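Local coordinates for bifunctional protein PutA (Bdellovibrio bacteriovorus, PDB 5UR2), which probably oxidises L-proline to L-glutamate in two steps, pairing a flavin-dependent proline dehydrogenase with an NAD-dependent glutamate semialdehyde dehydrogenase, at residues 484-489 and 575-580. Sequence-based numbering, arbitrary orientation.
Sequences KALAEA and LIATQV
The methyl of Ala577 rests with CB 3.7 Å from the carbonyl oxygen Ala485 O, which also accepts the helical hydrogen bond from Ala489 N (N to O 2.9 Å). That methyl is a knob in a contact of the knobs-into-holes kind: it enters between Ala485, Leu486 and Ala489, and Met482, one turn before Ala485 and Leu486, also touches Ala577, consistent with a four-residue hole. Two walls are methyls, Ala485 CB and Ala489 CB, each 4.1 Å from Ala577 CB. Small alanine side chains at 485, 489 and 577 let the backbones come close, Leu486 CA lying 5.2 Å from Ala577 CA, and the axes approach to 8.6 Å at a crossing angle of -60°. Leu486 CD2 supplies the third wall, 4.0 Å from Ala577 CB. With CG anti to the carbonyl carbon (chi1 -75°) setting the direction of the branch, this methyl also reaches Val580 CG1 at 3.8 Å; the two side chains cross nearly at right angles. The side chains that meet are all apolar, and most are buried. Helix 476-491 thus lies over helix 572-583 of the aldehyde dehydrogenase region, where Leu575 and Gln579 touch both helix 587-611 and helix 671-684, Ile576 adding to the former and Thr578 to the latter.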
ATOM      1  N   LYS B 484      -3.353  -6.353 -44.323  1.00 19.26           N
ATOM      2  CA  LYS B 484      -3.704  -7.761 -44.433  1.00 18.42           C
ATOM      3  C   LYS B 484      -4.786  -8.134 -43.421  1.00 28.23           C
ATOM      4  O   LYS B 484      -5.771  -8.800 -43.771  1.00 23.86           O
ATOM      5  CB  LYS B 484      -2.450  -8.613 -44.223  1.00 29.01           C
ATOM      6  CG  LYS B 484      -2.676 -10.098 -44.329  1.00 34.48           C
ATOM      7  CD  LYS B 484      -1.445 -10.843 -43.872  1.00 41.37           C
ATOM      8  CE  LYS B 484      -1.781 -12.300 -43.561  1.00 51.67           C
ATOM      9  NZ  LYS B 484      -0.585 -13.098 -43.171  1.00 53.65           N
ATOM     10  N   ALA B 485      -4.640  -7.680 -42.167  1.00 25.30           N
ATOM     11  CA  ALA B 485      -5.625  -8.007 -41.138  1.00 23.41           C
ATOM     12  C   ALA B 485      -6.987  -7.393 -41.454  1.00 25.21           C
ATOM     13  O   ALA B 485      -8.029  -8.013 -41.197  1.00 24.27           O
ATOM     14  CB  ALA B 485      -5.137  -7.530 -39.762  1.00 17.04           C
ATOM     15  N   LEU B 486      -6.999  -6.169 -41.984  1.00 21.78           N
ATOM     16  CA  LEU B 486      -8.262  -5.552 -42.381  1.00 29.00           C
ATOM     17  C   LEU B 486      -8.927  -6.336 -43.507  1.00 29.75           C
ATOM     18  O   LEU B 486     -10.145  -6.546 -43.492  1.00 25.57           O
ATOM     19  CB  LEU B 486      -8.037  -4.096 -42.799  1.00 28.52           C
ATOM     20  CG  LEU B 486      -7.795  -3.136 -41.625  1.00 30.89           C
ATOM     21  CD1 LEU B 486      -7.089  -1.882 -42.097  1.00 26.40           C
ATOM     22  CD2 LEU B 486      -9.106  -2.770 -40.897  1.00 24.04           C
ATOM     23  N   ALA B 487      -8.143  -6.789 -44.491  1.00 28.21           N
ATOM     24  CA  ALA B 487      -8.729  -7.551 -45.591  1.00 31.57           C
ATOM     25  C   ALA B 487      -9.348  -8.850 -45.091  1.00 32.57           C
ATOM     26  O   ALA B 487     -10.457  -9.216 -45.498  1.00 33.31           O
ATOM     27  CB  ALA B 487      -7.685  -7.830 -46.676  1.00 23.91           C
ATOM     28  N   GLU B 488      -8.640  -9.559 -44.208  1.00 30.42           N
ATOM     29  CA  GLU B 488      -9.145 -10.829 -43.694  1.00 27.85           C
ATOM     30  C   GLU B 488     -10.354 -10.616 -42.806  1.00 28.19           C
ATOM     31  O   GLU B 488     -11.277 -11.434 -42.811  1.00 31.97           O
ATOM     32  CB  GLU B 488      -8.048 -11.570 -42.932  1.00 32.24           C
ATOM     33  CG  GLU B 488      -6.938 -12.009 -43.860  1.00 40.06           C
ATOM     34  CD  GLU B 488      -5.784 -12.672 -43.155  1.00 41.27           C
ATOM     35  OE1 GLU B 488      -5.785 -12.737 -41.912  1.00 40.68           O
ATOM     36  OE2 GLU B 488      -4.872 -13.131 -43.865  1.00 46.61           O
ATOM     37  N   ALA B 489     -10.363  -9.534 -42.021  1.00 24.73           N
ATOM     38  CA  ALA B 489     -11.536  -9.254 -41.207  1.00 25.71           C
ATOM     39  C   ALA B 489     -12.746  -8.983 -42.092  1.00 28.55           C
ATOM     40  O   ALA B 489     -13.806  -9.599 -41.918  1.00 30.39           O
ATOM     41  CB  ALA B 489     -11.264  -8.078 -40.270  1.00 24.54           C
ATOM     42  N   LEU B 575      -6.743  -7.991 -33.696  1.00 21.29           N
ATOM     43  CA  LEU B 575      -7.516  -7.269 -32.689  1.00 23.56           C
ATOM     44  C   LEU B 575      -7.726  -5.817 -33.088  1.00 19.29           C
ATOM     45  O   LEU B 575      -8.800  -5.258 -32.847  1.00 16.73           O
ATOM     46  CB  LEU B 575      -6.825  -7.359 -31.327  1.00 21.68           C
ATOM     47  CG  LEU B 575      -6.756  -8.774 -30.753  1.00 23.32           C
ATOM     48  CD1 LEU B 575      -5.895  -8.846 -29.493  1.00 14.61           C
ATOM     49  CD2 LEU B 575      -8.175  -9.264 -30.482  1.00 15.25           C
ATOM     50  N   ILE B 576      -6.718  -5.183 -33.689  1.00 20.56           N
ATOM     51  CA  ILE B 576      -6.907  -3.820 -34.181  1.00 22.53           C
ATOM     52  C   ILE B 576      -7.998  -3.789 -35.236  1.00 21.66           C
ATOM     53  O   ILE B 576      -8.932  -2.977 -35.173  1.00 22.88           O
ATOM     54  CB  ILE B 576      -5.593  -3.247 -34.738  1.00 16.83           C
ATOM     55  CG1 ILE B 576      -4.598  -3.018 -33.613  1.00 21.31           C
ATOM     56  CG2 ILE B 576      -5.860  -1.947 -35.491  1.00 15.75           C
ATOM     57  CD1 ILE B 576      -3.208  -2.615 -34.102  1.00 17.97           C
ATOM     58  N   ALA B 577      -7.904  -4.689 -36.213  1.00 16.38           N
ATOM     59  CA  ALA B 577      -8.845  -4.661 -37.327  1.00 22.50           C
ATOM     60  C   ALA B 577     -10.286  -4.750 -36.836  1.00 23.70           C
ATOM     61  O   ALA B 577     -11.161  -4.034 -37.342  1.00 21.14           O
ATOM     62  CB  ALA B 577      -8.531  -5.784 -38.318  1.00 21.46           C
ATOM     63  N   THR B 578     -10.542  -5.577 -35.813  1.00 20.46           N
ATOM     64  CA  THR B 578     -11.905  -5.705 -35.298  1.00 20.25           C
ATOM     65  C   THR B 578     -12.420  -4.373 -34.759  1.00 25.61           C
ATOM     66  O   THR B 578     -13.589  -4.007 -34.965  1.00 28.24           O
ATOM     67  CB  THR B 578     -11.969  -6.764 -34.200  1.00 20.75           C
ATOM     68  OG1 THR B 578     -11.400  -7.978 -34.682  1.00 26.22           O
ATOM     69  CG2 THR B 578     -13.458  -7.007 -33.759  1.00 21.54           C
ATOM     70  N   GLN B 579     -11.571  -3.661 -34.029  1.00 19.53           N
ATOM     71  CA  GLN B 579     -11.964  -2.372 -33.477  1.00 19.61           C
ATOM     72  C   GLN B 579     -12.124  -1.325 -34.571  1.00 17.77           C
ATOM     73  O   GLN B 579     -13.014  -0.469 -34.492  1.00 22.50           O
ATOM     74  CB  GLN B 579     -10.943  -1.914 -32.444  1.00 16.71           C
ATOM     75  CG  GLN B 579     -10.759  -2.897 -31.333  1.00 21.17           C
ATOM     76  CD  GLN B 579     -10.175  -2.233 -30.117  1.00 24.57           C
ATOM     77  OE1 GLN B 579     -10.124  -1.004 -30.049  1.00 24.39           O
ATOM     78  NE2 GLN B 579      -9.716  -3.031 -29.157  1.00 24.32           N
ATOM     79  N   VAL B 580     -11.271  -1.363 -35.592  1.00 17.96           N
ATOM     80  CA  VAL B 580     -11.432  -0.427 -36.703  1.00 17.50           C
ATOM     81  C   VAL B 580     -12.805  -0.604 -37.348  1.00 26.02           C
ATOM     82  O   VAL B 580     -13.534   0.369 -37.577  1.00 25.64           O
ATOM     83  CB  VAL B 580     -10.298  -0.609 -37.730  1.00 23.22           C
ATOM     84  CG1 VAL B 580     -10.630   0.114 -39.039  1.00 18.03           C
ATOM     85  CG2 VAL B 580      -9.002  -0.088 -37.144  1.00 19.66           C
TER